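Beta-galactosidase/beta-glucuronidase (Faecalibacterium prausnitzii L2-6, PDB 6MVF) binds flavin mononucleotide and probably hydrolyses beta-glucuronides as a family 2 glycoside hydrolase of a human gut bacterium. Local coordinates at residues Asn385-Glu399 / Cys420-Val434. Sequence-based numbering, arbitrary orientation.
With FMN (flavin mononucleotide), chain G.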
ATOM      1  N   ASN A 385      -3.939 -23.079  20.695  1.00 25.42           N
ATOM      2  CA  ASN A 385      -2.572 -22.697  20.383  1.00 26.41           C
ATOM      3  C   ASN A 385      -1.706 -23.878  20.009  1.00 27.50           C
ATOM      4  O   ASN A 385      -0.478 -23.733  19.927  1.00 32.01           O
ATOM      5  CB  ASN A 385      -1.958 -21.930  21.555  1.00 25.34           C
ATOM      6  CG  ASN A 385      -2.721 -20.669  21.850  1.00 30.42           C
ATOM      7  OD1 ASN A 385      -2.535 -19.659  21.168  1.00 36.46           O
ATOM      8  ND2 ASN A 385      -3.634 -20.727  22.821  1.00 26.26           N
ATOM      9  N   TYR A 386      -2.315 -25.033  19.741  1.00 29.27           N
ATOM     10  CA  TYR A 386      -1.535 -26.243  19.504  1.00 27.13           C
ATOM     11  C   TYR A 386      -0.595 -26.122  18.303  1.00 27.38           C
ATOM     12  O   TYR A 386       0.468 -26.746  18.296  1.00 27.21           O
ATOM     13  CB  TYR A 386      -2.468 -27.437  19.319  1.00 27.23           C
ATOM     14  CG  TYR A 386      -1.711 -28.738  19.169  1.00 34.47           C
ATOM     15  CD1 TYR A 386      -1.397 -29.244  17.911  1.00 30.16           C
ATOM     16  CD2 TYR A 386      -1.291 -29.448  20.288  1.00 31.12           C
ATOM     17  CE1 TYR A 386      -0.696 -30.432  17.778  1.00 36.91           C
ATOM     18  CE2 TYR A 386      -0.595 -30.629  20.167  1.00 35.40           C
ATOM     19  CZ  TYR A 386      -0.301 -31.123  18.913  1.00 36.91           C
ATOM     20  OH  TYR A 386       0.395 -32.308  18.795  1.00 36.07           O
ATOM     21  N   ASN A 387      -0.953 -25.340  17.277  1.00 26.19           N
ATOM     22  CA  ASN A 387      -0.140 -25.352  16.066  1.00 26.37           C
ATOM     23  C   ASN A 387       1.020 -24.359  16.068  1.00 27.28           C
ATOM     24  O   ASN A 387       1.849 -24.419  15.156  1.00 28.68           O
ATOM     25  CB  ASN A 387      -1.025 -25.121  14.852  1.00 26.78           C
ATOM     26  CG  ASN A 387      -2.066 -26.209  14.700  1.00 29.89           C
ATOM     27  OD1 ASN A 387      -1.821 -27.377  15.056  1.00 23.28           O
ATOM     28  ND2 ASN A 387      -3.254 -25.832  14.199  1.00 26.40           N
ATOM     29  N   HIS A 388       1.128 -23.488  17.075  1.00 25.50           N
ATOM     30  CA  HIS A 388       2.189 -22.488  17.117  1.00 26.83           C
ATOM     31  C   HIS A 388       3.551 -23.111  17.395  1.00 31.67           C
ATOM     32  O   HIS A 388       3.751 -23.660  18.487  1.00 34.70           O
ATOM     33  CB  HIS A 388       1.885 -21.472  18.191  1.00 29.29           C
ATOM     34  CG  HIS A 388       0.658 -20.664  17.932  1.00 34.74           C
ATOM     35  ND1 HIS A 388       0.590 -19.714  16.932  1.00 30.86           N
ATOM     36  CD2 HIS A 388      -0.538 -20.636  18.563  1.00 32.90           C
ATOM     37  CE1 HIS A 388      -0.598 -19.139  16.957  1.00 31.40           C
ATOM     38  NE2 HIS A 388      -1.307 -19.689  17.929  1.00 39.21           N
ATOM     39  N   PRO A 389       4.523 -23.037  16.470  1.00 34.27           N
ATOM     40  CA  PRO A 389       5.848 -23.609  16.775  1.00 29.35           C
ATOM     41  C   PRO A 389       6.592 -22.841  17.856  1.00 29.48           C
ATOM     42  O   PRO A 389       7.483 -23.414  18.499  1.00 28.50           O
ATOM     43  CB  PRO A 389       6.587 -23.552  15.429  1.00 25.78           C
ATOM     44  CG  PRO A 389       5.916 -22.453  14.661  1.00 21.31           C
ATOM     45  CD  PRO A 389       4.465 -22.480  15.100  1.00 23.60           C
ATOM     46  N   SER A 390       6.236 -21.574  18.093  1.00 27.59           N
ATOM     47  CA  SER A 390       6.967 -20.790  19.079  1.00 28.20           C
ATOM     48  C   SER A 390       6.683 -21.280  20.497  1.00 26.20           C
ATOM     49  O   SER A 390       7.510 -21.088  21.392  1.00 26.18           O
ATOM     50  CB  SER A 390       6.631 -19.296  18.938  1.00 23.92           C
ATOM     51  OG  SER A 390       5.279 -19.021  19.314  1.00 23.79           O
ATOM     52  N   ILE A 391       5.534 -21.901  20.729  1.00 26.87           N
ATOM     53  CA  ILE A 391       5.184 -22.339  22.078  1.00 33.74           C
ATOM     54  C   ILE A 391       5.933 -23.630  22.382  1.00 25.92           C
ATOM     55  O   ILE A 391       5.725 -24.652  21.722  1.00 30.33           O
ATOM     56  CB  ILE A 391       3.662 -22.520  22.237  1.00 31.87           C
ATOM     57  CG1 ILE A 391       2.957 -21.184  21.965  1.00 27.59           C
ATOM     58  CG2 ILE A 391       3.333 -23.067  23.636  1.00 17.88           C
ATOM     59  CD1 ILE A 391       1.451 -21.189  22.143  1.00 26.86           C
ATOM     60  N   LEU A 392       6.819 -23.582  23.376  1.00 26.21           N
ATOM     61  CA  LEU A 392       7.565 -24.768  23.790  1.00 31.24           C
ATOM     62  C   LEU A 392       7.168 -25.298  25.166  1.00 29.97           C
ATOM     63  O   LEU A 392       7.294 -26.498  25.413  1.00 30.14           O
ATOM     64  CB  LEU A 392       9.074 -24.484  23.773  1.00 30.31           C
ATOM     65  CG  LEU A 392       9.685 -23.848  22.521  1.00 26.93           C
ATOM     66  CD1 LEU A 392      11.188 -23.962  22.603  1.00 29.79           C
ATOM     67  CD2 LEU A 392       9.162 -24.480  21.240  1.00 25.03           C
ATOM     68  N   PHE A 393       6.637 -24.447  26.042  1.00 27.10           N
ATOM     69  CA  PHE A 393       6.302 -24.816  27.403  1.00 25.42           C
ATOM     70  C   PHE A 393       4.891 -24.355  27.756  1.00 28.93           C
ATOM     71  O   PHE A 393       4.515 -23.210  27.485  1.00 32.40           O
ATOM     72  CB  PHE A 393       7.317 -24.200  28.359  1.00 23.91           C
ATOM     73  CG  PHE A 393       8.736 -24.307  27.885  1.00 27.19           C
ATOM     74  CD1 PHE A 393       9.522 -25.401  28.238  1.00 32.58           C
ATOM     75  CD2 PHE A 393       9.298 -23.305  27.111  1.00 25.37           C
ATOM     76  CE1 PHE A 393      10.850 -25.506  27.811  1.00 28.19           C
ATOM     77  CE2 PHE A 393      10.606 -23.394  26.677  1.00 29.32           C
ATOM     78  CZ  PHE A 393      11.394 -24.503  27.032  1.00 35.24           C
ATOM     79  N   TRP A 394       4.110 -25.253  28.342  1.00 28.84           N
ATOM     80  CA  TRP A 394       2.832 -24.918  28.953  1.00 27.28           C
ATOM     81  C   TRP A 394       3.058 -24.754  30.451  1.00 27.93           C
ATOM     82  O   TRP A 394       3.601 -25.653  31.096  1.00 26.56           O
ATOM     83  CB  TRP A 394       1.776 -26.007  28.712  1.00 26.84           C
ATOM     84  CG  TRP A 394       1.451 -26.383  27.279  1.00 30.13           C
ATOM     85  CD1 TRP A 394       1.583 -27.628  26.705  1.00 28.73           C
ATOM     86  CD2 TRP A 394       0.904 -25.532  26.258  1.00 24.79           C
ATOM     87  NE1 TRP A 394       1.169 -27.598  25.399  1.00 25.07           N
ATOM     88  CE2 TRP A 394       0.746 -26.329  25.091  1.00 31.99           C
ATOM     89  CE3 TRP A 394       0.541 -24.179  26.211  1.00 24.10           C
ATOM     90  CZ2 TRP A 394       0.239 -25.811  23.875  1.00 27.89           C
ATOM     91  CZ3 TRP A 394       0.034 -23.655  25.001  1.00 28.84           C
ATOM     92  CH2 TRP A 394      -0.111 -24.479  23.848  1.00 28.69           C
ATOM     93  N   GLY A 395       2.636 -23.619  31.002  1.00 34.28           N
ATOM     94  CA  GLY A 395       2.734 -23.363  32.432  1.00 31.87           C
ATOM     95  C   GLY A 395       1.395 -23.587  33.118  1.00 33.13           C
ATOM     96  O   GLY A 395       0.361 -23.128  32.635  1.00 35.54           O
ATOM     97  N   ILE A 396       1.420 -24.291  34.255  1.00 27.52           N
ATOM     98  CA  ILE A 396       0.164 -24.701  34.879  1.00 31.18           C
ATOM     99  C   ILE A 396      -0.254 -23.843  36.078  1.00 30.88           C
ATOM    100  O   ILE A 396      -1.439 -23.874  36.448  1.00 31.42           O
ATOM    101  CB  ILE A 396       0.184 -26.197  35.271  1.00 35.44           C
ATOM    102  CG1 ILE A 396       1.238 -26.489  36.337  1.00 33.20           C
ATOM    103  CG2 ILE A 396       0.371 -27.112  34.032  1.00 28.90           C
ATOM    104  CD1 ILE A 396       1.065 -27.856  36.964  1.00 35.30           C
ATOM    105  N   SER A 397       0.660 -23.075  36.680  1.00 25.86           N
ATOM    106  CA  SER A 397       0.290 -22.125  37.736  1.00 29.13           C
ATOM    107  C   SER A 397       1.427 -21.143  37.977  1.00 25.33           C
ATOM    108  O   SER A 397       2.589 -21.418  37.672  1.00 28.43           O
ATOM    109  CB  SER A 397      -0.073 -22.823  39.058  1.00 32.95           C
ATOM    110  OG  SER A 397       1.054 -23.442  39.657  1.00 29.32           O
ATOM    111  N   ASN A 398       1.075 -19.996  38.554  1.00 32.68           N
ATOM    112  CA  ASN A 398       2.045 -18.994  38.997  1.00 33.34           C
ATOM    113  C   ASN A 398       1.821 -18.713  40.476  1.00 31.69           C
ATOM    114  O   ASN A 398       0.734 -18.277  40.867  1.00 33.15           O
ATOM    115  CB  ASN A 398       1.926 -17.690  38.195  1.00 31.10           C
ATOM    116  CG  ASN A 398       2.891 -16.618  38.683  1.00 37.10           C
ATOM    117  OD1 ASN A 398       4.108 -16.742  38.500  1.00 34.30           O
ATOM    118  ND2 ASN A 398       2.357 -15.561  39.305  1.00 33.47           N
ATOM    119  N   GLU A 399       2.839 -18.982  41.295  1.00 29.67           N
ATOM    120  CA  GLU A 399       2.855 -18.542  42.695  1.00 37.07           C
ATOM    121  C   GLU A 399       1.620 -19.013  43.461  1.00 34.11           C
ATOM    122  O   GLU A 399       1.105 -18.307  44.331  1.00 29.92           O
ATOM    123  CB  GLU A 399       2.988 -17.019  42.782  1.00 32.59           C
ATOM    124  CG  GLU A 399       4.325 -16.494  42.350  1.00 26.99           C
ATOM    125  CD  GLU A 399       4.464 -15.002  42.611  1.00 44.37           C
ATOM    126  OE1 GLU A 399       3.428 -14.362  42.910  1.00 47.59           O
ATOM    127  OE2 GLU A 399       5.599 -14.465  42.517  1.00 43.08           O
ATOM    128  N   CYS A 420      -2.203 -31.823  30.198  1.00 38.51           N
ATOM    129  CA  CYS A 420      -1.255 -31.337  29.196  1.00 34.08           C
ATOM    130  C   CYS A 420      -0.619 -32.492  28.425  1.00 35.48           C
ATOM    131  O   CYS A 420      -0.345 -32.361  27.225  1.00 35.28           O
ATOM    132  CB  CYS A 420      -0.165 -30.483  29.844  1.00 36.55           C
ATOM    133  SG  CYS A 420      -0.662 -28.918  30.606  1.00 41.11           S
ATOM    134  N   LYS A 421      -0.377 -33.636  29.091  1.00 35.36           N
ATOM    135  CA  LYS A 421       0.249 -34.776  28.413  1.00 32.42           C
ATOM    136  C   LYS A 421      -0.762 -35.615  27.638  1.00 30.06           C
ATOM    137  O   LYS A 421      -0.414 -36.210  26.618  1.00 34.51           O
ATOM    138  CB  LYS A 421       0.996 -35.639  29.424  1.00 29.95           C
ATOM    139  CG  LYS A 421       2.143 -34.903  30.108  1.00 31.92           C
ATOM    140  CD  LYS A 421       3.117 -34.350  29.076  1.00 31.22           C
ATOM    141  CE  LYS A 421       4.328 -33.724  29.741  1.00 34.23           C
ATOM    142  NZ  LYS A 421       5.385 -33.407  28.757  1.00 26.96           N
ATOM    143  N   GLU A 422      -2.005 -35.668  28.104  1.00 33.55           N
ATOM    144  CA  GLU A 422      -3.090 -36.221  27.306  1.00 35.22           C
ATOM    145  C   GLU A 422      -3.308 -35.402  26.037  1.00 36.56           C
ATOM    146  O   GLU A 422      -3.382 -35.954  24.936  1.00 38.71           O
ATOM    147  CB  GLU A 422      -4.370 -36.267  28.148  1.00 34.37           C
ATOM    148  CG  GLU A 422      -5.033 -37.644  28.200  1.00 53.30           C
ATOM    149  CD  GLU A 422      -5.737 -37.921  29.534  1.00 66.20           C
ATOM    150  OE1 GLU A 422      -6.468 -37.027  30.013  1.00 67.55           O
ATOM    151  OE2 GLU A 422      -5.547 -39.025  30.112  1.00 63.11           O
ATOM    152  N   LEU A 423      -3.413 -34.076  26.167  1.00 33.61           N
ATOM    153  CA  LEU A 423      -3.729 -33.256  25.005  1.00 32.23           C
ATOM    154  C   LEU A 423      -2.531 -33.027  24.105  1.00 34.50           C
ATOM    155  O   LEU A 423      -2.693 -32.926  22.883  1.00 41.81           O
ATOM    156  CB  LEU A 423      -4.291 -31.903  25.428  1.00 36.20           C
ATOM    157  CG  LEU A 423      -5.687 -31.905  26.041  1.00 36.29           C
ATOM    158  CD1 LEU A 423      -6.060 -30.489  26.376  1.00 31.27           C
ATOM    159  CD2 LEU A 423      -6.674 -32.494  25.082  1.00 33.12           C
ATOM    160  N   ASP A 424      -1.326 -32.951  24.663  1.00 35.00           N
ATOM    161  CA  ASP A 424      -0.164 -32.525  23.886  1.00 34.24           C
ATOM    162  C   ASP A 424       1.097 -33.095  24.512  1.00 33.87           C
ATOM    163  O   ASP A 424       1.760 -32.446  25.333  1.00 34.56           O
ATOM    164  CB  ASP A 424      -0.086 -31.004  23.801  1.00 30.24           C
ATOM    165  CG  ASP A 424       1.147 -30.523  23.062  1.00 36.75           C
ATOM    166  OD1 ASP A 424       1.793 -31.335  22.351  1.00 37.10           O
ATOM    167  OD2 ASP A 424       1.481 -29.324  23.191  1.00 36.29           O
ATOM    168  N   PRO A 425       1.467 -34.317  24.140  1.00 32.76           N
ATOM    169  CA  PRO A 425       2.727 -34.878  24.652  1.00 31.46           C
ATOM    170  C   PRO A 425       3.971 -34.294  24.000  1.00 30.57           C
ATOM    171  O   PRO A 425       5.087 -34.592  24.449  1.00 34.97           O
ATOM    172  CB  PRO A 425       2.586 -36.378  24.352  1.00 26.24           C
ATOM    173  CG  PRO A 425       1.587 -36.459  23.222  1.00 26.26           C
ATOM    174  CD  PRO A 425       0.633 -35.317  23.449  1.00 25.01           C
ATOM    175  N   THR A 426       3.818 -33.465  22.971  1.00 30.37           N
ATOM    176  CA  THR A 426       4.951 -32.900  22.256  1.00 28.75           C
ATOM    177  C   THR A 426       5.542 -31.677  22.950  1.00 32.78           C
ATOM    178  O   THR A 426       6.491 -31.089  22.425  1.00 33.18           O
ATOM    179  CB  THR A 426       4.551 -32.498  20.821  1.00 30.40           C
ATOM    180  OG1 THR A 426       3.886 -31.230  20.847  1.00 32.59           O
ATOM    181  CG2 THR A 426       3.629 -33.519  20.168  1.00 24.68           C
ATOM    182  N   ARG A 427       5.009 -31.254  24.089  1.00 28.27           N
ATOM    183  CA  ARG A 427       5.544 -30.081  24.759  1.00 35.11           C
ATOM    184  C   ARG A 427       5.818 -30.367  26.231  1.00 28.91           C
ATOM    185  O   ARG A 427       5.211 -31.249  26.849  1.00 28.33           O
ATOM    186  CB  ARG A 427       4.606 -28.867  24.609  1.00 36.41           C
ATOM    187  CG  ARG A 427       4.579 -28.287  23.189  1.00 33.26           C
ATOM    188  CD  ARG A 427       3.639 -27.103  23.094  1.00 29.24           C
ATOM    189  NE  ARG A 427       3.734 -26.385  21.821  1.00 30.83           N
ATOM    190  CZ  ARG A 427       3.013 -26.662  20.740  1.00 27.12           C
ATOM    191  NH1 ARG A 427       2.146 -27.664  20.752  1.00 24.31           N
ATOM    192  NH2 ARG A 427       3.163 -25.929  19.646  1.00 28.12           N
ATOM    193  N   LEU A 428       6.762 -29.600  26.770  1.00 25.28           N
ATOM    194  CA  LEU A 428       7.127 -29.663  28.178  1.00 27.42           C
ATOM    195  C   LEU A 428       6.160 -28.853  29.035  1.00 30.48           C
ATOM    196  O   LEU A 428       5.670 -27.802  28.616  1.00 32.38           O
ATOM    197  CB  LEU A 428       8.550 -29.138  28.354  1.00 23.76           C
ATOM    198  CG  LEU A 428       9.576 -29.934  27.552  1.00 26.46           C
ATOM    199  CD1 LEU A 428      10.922 -29.281  27.656  1.00 25.55           C
ATOM    200  CD2 LEU A 428       9.627 -31.400  28.019  1.00 23.95           C
ATOM    201  N   THR A 429       5.888 -29.338  30.242  1.00 31.80           N
ATOM    202  CA  THR A 429       5.135 -28.562  31.220  1.00 34.75           C
ATOM    203  C   THR A 429       6.097 -27.869  32.182  1.00 35.35           C
ATOM    204  O   THR A 429       7.209 -28.346  32.432  1.00 35.34           O
ATOM    205  CB  THR A 429       4.142 -29.438  31.994  1.00 35.62           C
ATOM    206  OG1 THR A 429       4.835 -30.508  32.648  1.00 38.01           O
ATOM    207  CG2 THR A 429       3.122 -30.040  31.041  1.00 35.59           C
ATOM    208  N   THR A 430       5.673 -26.708  32.684  1.00 33.78           N
ATOM    209  CA  THR A 430       6.481 -25.885  33.573  1.00 27.66           C
ATOM    210  C   THR A 430       5.566 -25.333  34.652  1.00 28.13           C
ATOM    211  O   THR A 430       4.344 -25.489  34.595  1.00 25.29           O
ATOM    212  CB  THR A 430       7.207 -24.735  32.825  1.00 30.29           C
ATOM    213  OG1 THR A 430       8.185 -24.121  33.680  1.00 25.76           O
ATOM    214  CG2 THR A 430       6.223 -23.643  32.355  1.00 26.01           C
ATOM    215  N   ILE A 431       6.179 -24.662  35.629  1.00 28.22           N
ATOM    216  CA  ILE A 431       5.468 -24.044  36.741  1.00 30.88           C
ATOM    217  C   ILE A 431       6.310 -22.873  37.232  1.00 28.32           C
ATOM    218  O   ILE A 431       7.538 -22.879  37.112  1.00 30.70           O
ATOM    219  CB  ILE A 431       5.176 -25.088  37.861  1.00 32.69           C
ATOM    220  CG1 ILE A 431       4.348 -24.468  38.990  1.00 27.85           C
ATOM    221  CG2 ILE A 431       6.484 -25.751  38.395  1.00 23.54           C
ATOM    222  CD1 ILE A 431       3.635 -25.489  39.803  1.00 26.68           C
ATOM    223  N   ALA A 432       5.657 -21.854  37.783  1.00 29.11           N
ATOM    224  CA  ALA A 432       6.375 -20.723  38.373  1.00 32.36           C
ATOM    225  C   ALA A 432       6.091 -20.679  39.872  1.00 31.74           C
ATOM    226  O   ALA A 432       4.942 -20.482  40.289  1.00 29.27           O
ATOM    227  CB  ALA A 432       5.991 -19.406  37.696  1.00 31.52           C
ATOM    228  N   HIS A 433       7.133 -20.883  40.676  1.00 31.23           N
ATOM    229  CA  HIS A 433       6.996 -20.898  42.132  1.00 32.37           C
ATOM    230  C   HIS A 433       7.164 -19.501  42.730  1.00 33.51           C
ATOM    231  O   HIS A 433       7.988 -18.700  42.266  1.00 29.14           O
ATOM    232  CB  HIS A 433       8.033 -21.831  42.762  1.00 29.12           C
ATOM    233  CG  HIS A 433       7.903 -23.264  42.353  1.00 31.74           C
ATOM    234  ND1 HIS A 433       6.780 -24.016  42.622  1.00 28.68           N
ATOM    235  CD2 HIS A 433       8.773 -24.093  41.724  1.00 29.48           C
ATOM    236  CE1 HIS A 433       6.955 -25.242  42.157  1.00 34.18           C
ATOM    237  NE2 HIS A 433       8.156 -25.314  41.607  1.00 30.23           N
ATOM    238  N   VAL A 434       6.383 -19.218  43.782  1.00 30.50           N
ATOM    239  CA  VAL A 434       6.646 -18.030  44.592  1.00 35.44           C
ATOM    240  C   VAL A 434       7.982 -18.190  45.326  1.00 37.51           C
ATOM    241  O   VAL A 434       8.485 -19.302  45.542  1.00 36.30           O
ATOM    242  CB  VAL A 434       5.485 -17.761  45.570  1.00 36.21           C
ATOM    243  CG1 VAL A 434       5.446 -18.798  46.684  1.00 36.89           C
ATOM    244  CG2 VAL A 434       5.561 -16.330  46.142  1.00 35.94           C
TER
HETATM  245  N1  FMN G 801     -12.212 -32.814  18.458  1.00 47.93           N
HETATM  246  C2  FMN G 801     -13.120 -32.188  17.706  1.00 55.69           C
HETATM  247  O2  FMN G 801     -14.239 -32.670  17.519  1.00 51.89           O
HETATM  248  N3  FMN G 801     -12.895 -31.024  17.136  1.00 54.37           N
HETATM  249  C4  FMN G 801     -11.766 -30.394  17.240  1.00 46.26           C
HETATM  250  O4  FMN G 801     -11.566 -29.314  16.709  1.00 47.31           O
HETATM  251  C4A FMN G 801     -10.744 -31.011  18.014  1.00 44.32           C
HETATM  252  N5  FMN G 801      -9.615 -30.373  18.133  1.00 50.25           N
HETATM  253  C5A FMN G 801      -8.624 -30.882  18.836  1.00 56.99           C
HETATM  254  C6  FMN G 801      -7.447 -30.186  18.933  1.00 50.97           C
HETATM  255  C7  FMN G 801      -6.417 -30.692  19.641  1.00 52.24           C
HETATM  256  C7M FMN G 801      -5.153 -29.931  19.743  1.00 47.16           C
HETATM  257  C8  FMN G 801      -6.574 -31.971  20.321  1.00 58.17           C
HETATM  258  C8M FMN G 801      -5.449 -32.527  21.120  1.00 46.27           C
HETATM  259  C9  FMN G 801      -7.758 -32.667  20.218  1.00 58.86           C
HETATM  260  C9A FMN G 801      -8.796 -32.173  19.490  1.00 54.27           C
HETATM  261  N10 FMN G 801     -10.000 -32.856  19.410  1.00 55.32           N
HETATM  262  C10 FMN G 801     -11.016 -32.284  18.647  1.00 48.11           C
HETATM  263  C1' FMN G 801     -10.059 -34.154  20.068  1.00 62.26           C
HETATM  264  C2' FMN G 801     -10.969 -34.441  21.239  1.00 64.55           C
HETATM  265  O2' FMN G 801     -10.170 -34.045  22.324  1.00 70.41           O
HETATM  266  C3' FMN G 801     -11.231 -35.917  21.442  1.00 69.11           C
HETATM  267  O3' FMN G 801     -10.951 -36.614  20.248  1.00 76.11           O
HETATM  268  C4' FMN G 801     -12.666 -36.264  21.771  1.00 75.22           C
HETATM  269  O4' FMN G 801     -13.471 -35.473  20.911  1.00 78.98           O
HETATM  270  C5' FMN G 801     -13.044 -36.072  23.240  1.00 82.10           C
HETATM  271  O5' FMN G 801     -13.672 -34.821  23.456  1.00 85.62           O
HETATM  272  P   FMN G 801     -13.877 -34.168  24.885  1.00107.55           P
HETATM  273  O1P FMN G 801     -15.132 -33.414  24.696  1.00 84.07           O
HETATM  274  O2P FMN G 801     -13.941 -35.326  25.836  1.00 94.00           O
HETATM  275  O3P FMN G 801     -12.712 -33.296  25.213  1.00 94.16           O
HETATM  276  O   HOH W   1       2.740 -21.708  41.221  1.00 27.03           O
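In the wall of the FMN pocket, Tyr386 (CG to C7M) and Leu423 (O to C8M) meet the dimethyl edge of the flavin, and next to them Arg427 and Asp424 tie the two segments together. The Arg427 chain runs extended from CG to NE and carries its guanidinium into the turns before strand 391-398. There Arg427 NH1 and NH2 both grip Tyr386 O end-on, each at 3.1 Å, while Arg427 NE gives a nearly straight bond to Ile391 O (2.6 Å). Arg427 NH1 also bridges to Asp424 OD2 at 3.0 Å, approaching from the opposite face of the carboxylate plane to Trp394 NE1, which donates to the same oxygen (2.8 Å) with OD2 near the indole plane. The other oxygen, OD1, closes an Asx turn with Thr426 N and takes the Thr426 hydroxyl on its syn lone pair. In the TIM barrel these pieces belong to one beta-alpha-beta unit: strands 391-398 and 428-433 run parallel, joined through helix 407-423. Trp394 N to Leu428 O (3.0 Å) and Thr430 N to Trp394 O (2.8 Å) follow a weak bond from Leu428 N to Leu392 O; after Gly395 a beta bulge shifts the register, and pairing resumes with Ala432 N on Ser397 O. Phe393 and Leu428 lie alongside, Phe393 CE1 3.8 Å from Leu428 CD1.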